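Uncharacterized protein (Lodderomyces elongisporus NRRL YB-4239, PDB 4EXJ) is of unknown function but belongs to the glutathione S-transferase superfamily and, being Ure2-like, may act in transcription regulation. Local coordinates at residues B[108-112]-B[113-117]; B[129-132]-B[133-137]; B[201-205]-B[206-210]. All blocks are in the same frame, centred on the assembly; numbering follows the deposited sequence. Where two conformers were deposited one is given.

Contact 1: residues B[108-112]-B[113-117]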
ATOM      1  N   THR B 108      -2.483   1.697  -2.059  1.00 20.90           N
ATOM      2  CA  THR B 108      -1.987   1.041  -3.283  1.00 19.57           C
ATOM      3  C   THR B 108      -2.884   1.302  -4.473  1.00 25.32           C
ATOM      4  O   THR B 108      -2.421   1.638  -5.556  1.00 31.44           O
ATOM      5  CB  THR B 108      -1.814  -0.478  -3.076  1.00 24.77           C
ATOM      6  OG1 THR B 108      -3.049  -1.071  -2.675  1.00 26.23           O
ATOM      7  CG2 THR B 108      -0.796  -0.767  -1.960  1.00 23.39           C
ATOM      8  N   GLN B 109      -4.176   1.132  -4.276  1.00 22.24           N
ATOM      9  CA  GLN B 109      -5.090   1.205  -5.405  1.00 21.66           C
ATOM     10  C   GLN B 109      -5.663   2.595  -5.665  1.00 27.32           C
ATOM     11  O   GLN B 109      -6.106   2.872  -6.790  1.00 26.17           O
ATOM     12  CB  GLN B 109      -6.244   0.215  -5.228  1.00 22.27           C
ATOM     13  CG  GLN B 109      -5.806  -1.217  -5.004  1.00 24.58           C
ATOM     14  CD  GLN B 109      -4.760  -1.677  -6.002  1.00 30.95           C
ATOM     15  OE1 GLN B 109      -4.983  -1.647  -7.222  1.00 29.75           O
ATOM     16  NE2 GLN B 109      -3.611  -2.118  -5.490  1.00 32.71           N
ATOM     17  N   PHE B 110      -5.755   3.442  -4.644  1.00 23.87           N
ATOM     18  CA  PHE B 110      -6.192   4.818  -4.901  1.00 23.37           C
ATOM     19  C   PHE B 110      -4.994   5.721  -5.093  1.00 25.10           C
ATOM     20  O   PHE B 110      -4.727   6.145  -6.209  1.00 27.93           O
ATOM     21  CB  PHE B 110      -7.167   5.363  -3.832  1.00 24.49           C
ATOM     22  CG  PHE B 110      -7.879   6.633  -4.248  1.00 23.98           C
ATOM     23  CD1 PHE B 110      -7.185   7.841  -4.375  1.00 25.53           C
ATOM     24  CD2 PHE B 110      -9.239   6.609  -4.510  1.00 26.93           C
ATOM     25  CE1 PHE B 110      -7.852   9.017  -4.768  1.00 27.04           C
ATOM     26  CE2 PHE B 110      -9.918   7.774  -4.903  1.00 26.58           C
ATOM     27  CZ  PHE B 110      -9.219   8.976  -5.033  1.00 26.89           C
ATOM     28  N   GLN B 111      -4.247   5.990  -4.025  1.00 21.84           N
ATOM     29  CA  GLN B 111      -3.211   7.007  -4.134  1.00 22.45           C
ATOM     30  C   GLN B 111      -2.122   6.594  -5.139  1.00 24.95           C
ATOM     31  O   GLN B 111      -1.792   7.360  -6.067  1.00 27.24           O
ATOM     32  CB  GLN B 111      -2.607   7.300  -2.764  1.00 22.56           C
ATOM     33  CG  GLN B 111      -1.476   8.357  -2.819  1.00 22.88           C
ATOM     34  CD  GLN B 111      -1.923   9.763  -3.236  1.00 28.58           C
ATOM     35  OE1 GLN B 111      -1.252  10.411  -4.060  1.00 32.28           O
ATOM     36  NE2 GLN B 111      -3.017  10.256  -2.656  1.00 24.89           N
ATOM     37  N   SER B 112      -1.559   5.401  -4.960  1.00 26.02           N
ATOM     38  CA  SER B 112      -0.389   5.003  -5.764  1.00 24.52           C
ATOM     39  C   SER B 112      -0.715   4.807  -7.246  1.00 28.24           C
ATOM     40  O   SER B 112       0.078   5.202  -8.103  1.00 34.89           O
ATOM     41  CB  SER B 112       0.231   3.728  -5.199  1.00 26.04           C
ATOM     42  OG  SER B 112       1.030   4.061  -4.077  1.00 27.63           O
ATOM     43  N   GLN B 113      -1.812   4.136  -7.540  1.00 26.57           N
ATOM     44  CA  GLN B 113      -2.249   3.850  -8.904  1.00 26.66           C
ATOM     45  C   GLN B 113      -2.836   4.995  -9.694  1.00 26.48           C
ATOM     46  O   GLN B 113      -2.971   4.884 -10.862  1.00 29.18           O
ATOM     47  CB  GLN B 113      -3.255   2.708  -8.949  1.00 30.64           C
ATOM     48  CG  GLN B 113      -2.689   1.339  -8.772  1.00 39.74           C
ATOM     49  CD  GLN B 113      -1.929   0.872  -9.962  1.00 38.53           C
ATOM     50  OE1 GLN B 113      -2.496   0.640 -10.998  1.00 40.27           O
ATOM     51  NE2 GLN B 113      -0.636   0.776  -9.829  1.00 33.27           N
ATOM     52  N   THR B 114      -3.261   6.048  -9.040  1.00 26.55           N
ATOM     53  CA  THR B 114      -3.913   7.115  -9.742  1.00 25.21           C
ATOM     54  C   THR B 114      -3.213   8.470  -9.606  1.00 28.74           C
ATOM     55  O   THR B 114      -2.504   8.860 -10.479  1.00 26.17           O
ATOM     56  CB  THR B 114      -5.419   7.186  -9.370  1.00 25.53           C
ATOM     57  OG1 THR B 114      -5.596   7.629  -8.039  1.00 26.39           O
ATOM     58  CG2 THR B 114      -6.055   5.837  -9.531  1.00 28.08           C
ATOM     59  N   LEU B 115      -3.377   9.130  -8.477  1.00 25.45           N
ATOM     60  CA  LEU B 115      -2.785  10.429  -8.270  1.00 23.31           C
ATOM     61  C   LEU B 115      -1.256  10.438  -8.350  1.00 24.18           C
ATOM     62  O   LEU B 115      -0.689  11.300  -8.942  1.00 27.78           O
ATOM     63  CB  LEU B 115      -3.193  10.983  -6.915  1.00 24.25           C
ATOM     64  CG  LEU B 115      -4.671  11.158  -6.608  1.00 27.97           C
ATOM     65  CD1 LEU B 115      -4.943  11.642  -5.207  1.00 25.60           C
ATOM     66  CD2 LEU B 115      -5.253  12.100  -7.572  1.00 30.89           C
ATOM     67  N   THR B 116      -0.590   9.470  -7.753  1.00 24.19           N
ATOM     68  CA  THR B 116       0.883   9.540  -7.782  1.00 23.65           C
ATOM     69  C   THR B 116       1.412   9.332  -9.193  1.00 23.98           C
ATOM     70  O   THR B 116       2.331  10.032  -9.605  1.00 26.96           O
ATOM     71  CB  THR B 116       1.491   8.533  -6.838  1.00 26.71           C
ATOM     72  OG1 THR B 116       1.038   8.867  -5.529  1.00 26.24           O
ATOM     73  CG2 THR B 116       3.013   8.632  -6.881  1.00 27.09           C
ATOM     74  N   ILE B 117       0.826   8.376  -9.911  1.00 23.87           N
ATOM     75  CA  ILE B 117       1.223   8.092 -11.305  1.00 25.99           C
ATOM     76  C   ILE B 117       0.952   9.303 -12.176  1.00 31.26           C
ATOM     77  O   ILE B 117       1.799   9.707 -12.970  1.00 27.90           O
ATOM     78  CB  ILE B 117       0.444   6.926 -11.920  1.00 29.77           C
ATOM     79  CG1 ILE B 117       0.698   5.636 -11.150  1.00 38.04           C
ATOM     80  CG2 ILE B 117       0.825   6.759 -13.403  1.00 26.37           C
ATOM     81  CD1 ILE B 117       2.131   5.340 -11.015  1.00 35.37           C
TER
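The ring of Phe-110 meets Leu-115 at its edge, near the ring plane, with CE1 3.9 Å from CD1; Val-142 of helix 129-149 and Glu-172 of helix 163-179 also pack on this phenylalanine. Of the three glutamine amides, those of Gln-109 and Gln-113 run alongside each other in the same direction, with planes 21° apart; the third is Gln-111. All of this sits within helix 93-120 of the all-helical C-terminal domain of the glutathione S-transferase fold, where the helix widens into pi-type turns. The straight bond here is an i to i+5 one: Thr-116 N donates to Gln-111 O at 3.0 Å, with an N-H...O angle of 168°. One turn earlier Gln-113 N reaches Thr-108 O only weakly. Bent at chi2, the Gln-111 chain passes at about a right angle to Thr-116 and Leu-115, bringing NE2 to 3.5 Å from Leu-115 CD1 and OE1 near Thr-116 OG1, a weak contact whose proton is not settled between Gln-111 OE1 and O. A bound sulfate lies next to this glutamine. The polar end of Gln-113 turns to Tyr-134 OH and to Ser-112 of the second subunit, so this face of the helix belongs to the dimer interface. Thr-114 folds its hydroxyl back on its own helix: OG1 donates to Phe-110 O at 2.5 Å, tilted 33° from the carbonyl plane.

Contact 2: residues B[129-132]-B[133-137]; sequences ENIA and QYVLS
The opening turns of helix 129-149, in the C-terminal domain of the glutathione S-transferase fold, follow the regular alpha-helical pattern, each peptide N-H reaching back four residues. Gln-133 N bonds to Glu-129 O at 3.0 Å, and Tyr-134 N to Asn-130 O at 3.2 Å, with an N-H...O angle of 147°. Straighter is the bond from Val-135 N to Ile-131 O, 2.9 Å long at 170°, and Leu-136 N continues the series on Ala-132 O.

The side chains sort themselves by the surroundings of the helix. On the inner side, Ile-131 and Val-135 are one turn apart and touch through their CG2 methyls, 4.2 Å from each other; both also rest on Ile-117 of helix 93-120, so the pair forms part of the seam between the two helices. The Val-135 CG2 methyl lies beside the backbone N (chi1 174° places CG1 anti to it), which brings it over Ile-131 O as well as toward the isoleucine methyl. Tyr-134 sends its ring away from this turn, with CG anti to the backbone N, and its hydroxyl ends on Gln-113; only its CB packs on the turn before. Asn-130 faces the second subunit, where ND2 bonds to Asn-130 OD1 and Asp-128 OD2 of that chain, while its own OD1 takes a weak bond from Ile-131 N.

On the exposed side the extended Gln-133 chain, in the conformer described, runs past the carbonyl of Glu-129. In the conformer described for Ser-137, its OG also bonds to Gln-133 O, from the face of the carbonyl plane opposite to the backbone donor. That backbone bond runs from Ser-137 N to Gln-133 O, 3.0 Å long.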
ATOM      1  N   GLU B 129      -1.084  10.288 -23.420  1.00 34.37           N
ATOM      2  CA  GLU B 129      -2.346   9.552 -23.565  1.00 38.03           C
ATOM      3  C   GLU B 129      -2.256   8.159 -22.946  1.00 35.94           C
ATOM      4  O   GLU B 129      -3.211   7.687 -22.313  1.00 33.38           O
ATOM      5  CB  GLU B 129      -2.765   9.463 -25.051  1.00 42.93           C
ATOM      6  CG  GLU B 129      -3.309  10.785 -25.647  1.00 59.34           C
ATOM      7  CD  GLU B 129      -2.970  10.994 -27.143  1.00 72.97           C
ATOM      8  OE1 GLU B 129      -3.446  10.212 -28.006  1.00 58.72           O
ATOM      9  OE2 GLU B 129      -2.239  11.965 -27.458  1.00 59.25           O
ATOM     10  N   ASN B 130      -1.112   7.493 -23.102  1.00 33.77           N
ATOM     11  CA  ASN B 130      -1.031   6.124 -22.614  1.00 32.36           C
ATOM     12  C   ASN B 130      -1.134   6.068 -21.085  1.00 33.07           C
ATOM     13  O   ASN B 130      -1.852   5.232 -20.535  1.00 30.46           O
ATOM     14  CB  ASN B 130       0.183   5.346 -23.166  1.00 33.67           C
ATOM     15  CG  ASN B 130       1.513   6.022 -22.909  1.00 33.88           C
ATOM     16  OD1 ASN B 130       1.604   7.066 -22.259  1.00 35.45           O
ATOM     17  ND2 ASN B 130       2.572   5.416 -23.436  1.00 34.99           N
ATOM     18  N   ILE B 131      -0.419   6.960 -20.411  1.00 30.03           N
ATOM     19  CA  ILE B 131      -0.504   7.046 -18.954  1.00 31.96           C
ATOM     20  C   ILE B 131      -1.859   7.548 -18.513  1.00 32.63           C
ATOM     21  O   ILE B 131      -2.428   7.044 -17.545  1.00 31.33           O
ATOM     22  CB  ILE B 131       0.549   7.991 -18.373  1.00 32.44           C
ATOM     23  CG1 ILE B 131       1.939   7.398 -18.560  1.00 38.39           C
ATOM     24  CG2 ILE B 131       0.280   8.225 -16.889  1.00 35.55           C
ATOM     25  CD1 ILE B 131       2.183   6.225 -17.650  1.00 50.74           C
ATOM     26  N   ALA B 132      -2.374   8.551 -19.213  1.00 29.88           N
ATOM     27  CA  ALA B 132      -3.688   9.108 -18.881  1.00 30.89           C
ATOM     28  C   ALA B 132      -4.794   8.054 -18.866  1.00 33.21           C
ATOM     29  O   ALA B 132      -5.607   8.004 -17.937  1.00 32.29           O
ATOM     30  CB  ALA B 132      -4.050  10.261 -19.831  1.00 31.58           C
ATOM     31  N   GLN B 133      -4.822   7.182 -19.872  1.00 28.74           N
ATOM     32  CA  GLN B 133      -5.833   6.138 -19.926  0.50 30.40           C
ATOM     33  C   GLN B 133      -5.586   5.088 -18.837  1.00 28.88           C
ATOM     34  O   GLN B 133      -6.527   4.507 -18.293  1.00 29.39           O
ATOM     35  CB  GLN B 133      -5.871   5.505 -21.321  0.50 33.36           C
ATOM     36  CG  GLN B 133      -6.358   6.475 -22.409  0.50 35.43           C
ATOM     37  CD  GLN B 133      -6.135   5.962 -23.824  0.50 44.39           C
ATOM     38  OE1 GLN B 133      -5.539   4.907 -24.031  0.50 45.03           O
ATOM     39  NE2 GLN B 133      -6.612   6.715 -24.805  0.50 49.08           N
ATOM     40  N   TYR B 134      -4.318   4.858 -18.510  1.00 28.10           N
ATOM     41  CA  TYR B 134      -4.024   3.890 -17.456  1.00 30.12           C
ATOM     42  C   TYR B 134      -4.673   4.393 -16.176  1.00 26.72           C
ATOM     43  O   TYR B 134      -5.388   3.661 -15.491  1.00 27.23           O
ATOM     44  CB  TYR B 134      -2.527   3.709 -17.245  1.00 30.30           C
ATOM     45  CG  TYR B 134      -2.200   2.704 -16.161  1.00 30.57           C
ATOM     46  CD1 TYR B 134      -2.087   1.349 -16.458  1.00 31.15           C
ATOM     47  CD2 TYR B 134      -2.006   3.107 -14.844  1.00 24.92           C
ATOM     48  CE1 TYR B 134      -1.797   0.423 -15.475  1.00 33.75           C
ATOM     49  CE2 TYR B 134      -1.716   2.181 -13.840  1.00 28.40           C
ATOM     50  CZ  TYR B 134      -1.622   0.848 -14.165  1.00 29.51           C
ATOM     51  OH  TYR B 134      -1.333  -0.063 -13.188  1.00 34.38           O
ATOM     52  N   VAL B 135      -4.417   5.659 -15.872  1.00 25.93           N
ATOM     53  CA  VAL B 135      -4.960   6.309 -14.671  1.00 24.22           C
ATOM     54  C   VAL B 135      -6.478   6.377 -14.664  1.00 26.66           C
ATOM     55  O   VAL B 135      -7.127   6.138 -13.647  1.00 26.06           O
ATOM     56  CB  VAL B 135      -4.368   7.692 -14.490  1.00 25.34           C
ATOM     57  CG1 VAL B 135      -5.036   8.413 -13.335  1.00 29.54           C
ATOM     58  CG2 VAL B 135      -2.877   7.549 -14.237  1.00 25.70           C
ATOM     59  N   LEU B 136      -7.054   6.689 -15.809  1.00 26.21           N
ATOM     60  CA  LEU B 136      -8.505   6.731 -15.893  1.00 26.54           C
ATOM     61  C   LEU B 136      -9.131   5.351 -15.594  1.00 28.90           C
ATOM     62  O   LEU B 136     -10.091   5.237 -14.821  1.00 26.02           O
ATOM     63  CB  LEU B 136      -8.908   7.235 -17.275  1.00 31.50           C
ATOM     64  CG  LEU B 136     -10.351   7.693 -17.411  1.00 33.09           C
ATOM     65  CD1 LEU B 136     -10.730   8.801 -16.396  1.00 31.82           C
ATOM     66  CD2 LEU B 136     -10.560   8.183 -18.850  1.00 43.94           C
ATOM     67  N   SER B 137      -8.569   4.295 -16.173  1.00 27.15           N
ATOM     68  CA  SER B 137      -9.063   2.941 -15.915  0.50 27.85           C
ATOM     69  C   SER B 137      -8.853   2.567 -14.451  1.00 28.80           C
ATOM     70  O   SER B 137      -9.671   1.861 -13.855  1.00 27.84           O
ATOM     71  CB  SER B 137      -8.365   1.922 -16.817  0.50 32.90           C
ATOM     72  OG  SER B 137      -8.520   2.258 -18.185  0.50 31.22           O
TER

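Contact 3: residues B[201-205]-B[206-210]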
ATOM      1  N   ARG B 201     -20.694  13.296   3.144  1.00 26.14           N
ATOM      2  CA  ARG B 201     -20.822  13.164   4.585  1.00 28.05           C
ATOM      3  C   ARG B 201     -19.467  13.153   5.270  1.00 26.10           C
ATOM      4  O   ARG B 201     -19.327  13.642   6.382  1.00 28.40           O
ATOM      5  CB  ARG B 201     -21.682  11.963   5.011  1.00 32.10           C
ATOM      6  CG  ARG B 201     -21.069  10.596   4.873  1.00 39.92           C
ATOM      7  CD  ARG B 201     -21.985   9.553   5.557  1.00 41.88           C
ATOM      8  NE  ARG B 201     -23.240   9.410   4.828  1.00 38.48           N
ATOM      9  CZ  ARG B 201     -23.433   8.555   3.824  1.00 46.78           C
ATOM     10  NH1 ARG B 201     -22.456   7.737   3.414  1.00 30.36           N
ATOM     11  NH2 ARG B 201     -24.612   8.520   3.213  1.00 45.42           N
ATOM     12  N   ALA B 202     -18.457  12.607   4.596  1.00 24.73           N
ATOM     13  CA  ALA B 202     -17.123  12.593   5.184  1.00 25.40           C
ATOM     14  C   ALA B 202     -16.456  13.977   5.251  1.00 26.07           C
ATOM     15  O   ALA B 202     -15.854  14.323   6.263  1.00 26.30           O
ATOM     16  CB  ALA B 202     -16.226  11.594   4.449  1.00 24.89           C
ATOM     17  N   ILE B 203     -16.577  14.750   4.171  1.00 26.84           N
ATOM     18  CA  ILE B 203     -16.012  16.082   4.096  1.00 29.16           C
ATOM     19  C   ILE B 203     -16.719  17.025   5.086  1.00 28.42           C
ATOM     20  O   ILE B 203     -16.113  17.982   5.581  1.00 27.97           O
ATOM     21  CB  ILE B 203     -16.069  16.635   2.647  1.00 29.10           C
ATOM     22  CG1 ILE B 203     -15.089  17.797   2.477  1.00 39.30           C
ATOM     23  CG2 ILE B 203     -17.482  17.023   2.231  1.00 33.33           C
ATOM     24  CD1 ILE B 203     -13.643  17.347   2.429  1.00 41.30           C
ATOM     25  N   ALA B 204     -17.976  16.706   5.392  1.00 27.41           N
ATOM     26  CA  ALA B 204     -18.791  17.484   6.325  1.00 27.79           C
ATOM     27  C   ALA B 204     -18.543  17.150   7.807  1.00 34.51           C
ATOM     28  O   ALA B 204     -19.092  17.804   8.703  1.00 32.57           O
ATOM     29  CB  ALA B 204     -20.275  17.292   5.990  1.00 28.27           C
ATOM     30  N   PHE B 205     -17.734  16.123   8.068  1.00 29.25           N
ATOM     31  CA  PHE B 205     -17.464  15.697   9.444  1.00 27.51           C
ATOM     32  C   PHE B 205     -16.672  16.746  10.208  1.00 26.85           C
ATOM     33  O   PHE B 205     -15.586  17.167   9.771  1.00 25.85           O
ATOM     34  CB  PHE B 205     -16.704  14.363   9.449  1.00 26.96           C
ATOM     35  CG  PHE B 205     -16.510  13.785  10.816  1.00 26.99           C
ATOM     36  CD1 PHE B 205     -17.527  13.077  11.435  1.00 33.09           C
ATOM     37  CD2 PHE B 205     -15.314  13.946  11.480  1.00 25.76           C
ATOM     38  CE1 PHE B 205     -17.355  12.542  12.702  1.00 26.80           C
ATOM     39  CE2 PHE B 205     -15.133  13.421  12.757  1.00 31.82           C
ATOM     40  CZ  PHE B 205     -16.151  12.714  13.366  1.00 32.91           C
ATOM     41  N   GLU B 206     -17.211  17.182  11.352  1.00 27.84           N
ATOM     42  CA  GLU B 206     -16.522  18.161  12.208  1.00 28.69           C
ATOM     43  C   GLU B 206     -15.815  19.246  11.401  1.00 27.75           C
ATOM     44  O   GLU B 206     -16.442  19.894  10.565  1.00 31.41           O
ATOM     45  CB  GLU B 206     -15.585  17.473  13.202  1.00 29.96           C
ATOM     46  CG  GLU B 206     -16.359  16.527  14.143  1.00 31.77           C
ATOM     47  CD  GLU B 206     -15.491  15.833  15.175  1.00 34.70           C
ATOM     48  OE1 GLU B 206     -14.288  16.147  15.285  1.00 36.64           O
ATOM     49  OE2 GLU B 206     -16.030  14.972  15.906  1.00 37.90           O
ATOM     50  N   ASN B 207     -14.521  19.455  11.647  1.00 27.45           N
ATOM     51  CA  ASN B 207     -13.807  20.522  10.943  1.00 30.52           C
ATOM     52  C   ASN B 207     -12.859  20.020   9.847  1.00 29.72           C
ATOM     53  O   ASN B 207     -11.901  20.705   9.498  1.00 26.89           O
ATOM     54  CB  ASN B 207     -13.056  21.434  11.922  1.00 33.04           C
ATOM     55  CG  ASN B 207     -12.053  20.692  12.762  1.00 29.42           C
ATOM     56  OD1 ASN B 207     -12.169  19.485  12.973  1.00 29.87           O
ATOM     57  ND2 ASN B 207     -11.044  21.411  13.239  1.00 37.52           N
ATOM     58  N   VAL B 208     -13.157  18.838   9.311  1.00 29.04           N
ATOM     59  CA  VAL B 208     -12.353  18.233   8.237  1.00 25.89           C
ATOM     60  C   VAL B 208     -12.197  19.184   7.061  1.00 25.36           C
ATOM     61  O   VAL B 208     -11.086  19.402   6.594  1.00 26.23           O
ATOM     62  CB  VAL B 208     -12.945  16.884   7.779  1.00 26.74           C
ATOM     63  CG1 VAL B 208     -12.297  16.416   6.460  1.00 27.44           C
ATOM     64  CG2 VAL B 208     -12.742  15.830   8.880  1.00 27.60           C
ATOM     65  N   GLU B 209     -13.299  19.764   6.592  1.00 28.15           N
ATOM     66  CA  GLU B 209     -13.221  20.617   5.413  1.00 31.09           C
ATOM     67  C   GLU B 209     -12.395  21.869   5.662  1.00 31.53           C
ATOM     68  O   GLU B 209     -11.551  22.234   4.827  1.00 28.83           O
ATOM     69  CB  GLU B 209     -14.606  20.976   4.898  1.00 34.51           C
ATOM     70  CG  GLU B 209     -14.552  21.584   3.518  1.00 34.69           C
ATOM     71  CD  GLU B 209     -15.920  21.917   3.001  1.00 50.17           C
ATOM     72  OE1 GLU B 209     -16.727  22.437   3.799  1.00 45.56           O
ATOM     73  OE2 GLU B 209     -16.180  21.665   1.801  1.00 57.71           O
ATOM     74  N   GLU B 210     -12.625  22.511   6.811  1.00 31.55           N
ATOM     75  CA  GLU B 210     -11.842  23.672   7.230  1.00 30.38           C
ATOM     76  C   GLU B 210     -10.350  23.360   7.239  1.00 30.26           C
ATOM     77  O   GLU B 210      -9.532  24.144   6.734  1.00 32.31           O
ATOM     78  CB  GLU B 210     -12.296  24.128   8.623  1.00 32.60           C
ATOM     79  CG  GLU B 210     -11.477  25.246   9.228  1.00 39.04           C
ATOM     80  CD  GLU B 210     -11.902  25.556  10.666  1.00 58.78           C
ATOM     81  OE1 GLU B 210     -13.082  25.321  11.008  1.00 48.89           O
ATOM     82  OE2 GLU B 210     -11.059  26.037  11.456  1.00 62.10           O
TER
HETATM   83  O   HOH W   1     -16.103  19.496   7.794  1.00 32.91           O
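Glu-206 lies along the ring of Phe-205, and its chain can be followed past the ring, CG over one face and the carboxylate beyond the rim by CE2 and CZ. CB starts against the peptide, 3.3 Å from Phe-205 C. CG comes next, anti to its own carbonyl carbon (chi1 -61°) and so swung over the ring, where it makes a CH-pi contact 3.9 Å from the ring centroid, offset toward the rim. CD follows at 3.4 Å from CE2, and at the tip OE2 reaches CZ at 3.4 Å, with the carboxylate plane turned just 18° from the ring. Past the ring the same OE2 forms a salt bridge to Lys-84.

The backbone beneath is a type II' beta turn from Phe-205 to Val-208 that joins helix 193-203 to helix 208-213. Val-208 N closes it on Phe-205 O at 3.0 Å, and Val-208 CG2 meets the edge of the Phe-205 ring near its plane. A water bridges the two segments, taking a hydrogen bond from Glu-209 N and lying 2.7 Å from Ile-203 O and close to Glu-206 O. Beside it the aliphatic part of Glu-209 crosses Ile-203, CG to CG1. Phe-205 also stacks with Phe-161, while Val-208 packs on helices 15-23 and 163-179. The chemistry implies a division of labour: carbon packing joins the turn to both domains, and Lys-84 probably offsets the carboxylate charge held beside the ring rim.

Contacts 1 and 2 are neighbours, their centres 12 Å apart, and they touch directly: Gln-113 OE1 lies 2.6 Å from Tyr-134 OH, a probable hydrogen bond, and Ile-117 CG2 packs 3.8 Å from Ile-131 CG2. Both reach the second subunit, so together they bind helices 93-120 and 129-149 into the dimer interface. Contact 3 stands apart, with its centre about 23 Å from that of contact 1 and 31 Å from that of contact 2; no other chain of the assembly touches it, and through helix 15-23 it meets the N-terminal domain instead. The bound sulfate sits at contact 1, about 3 Å from the Gln-111 side chain, and is probably from the crystallisation liquor.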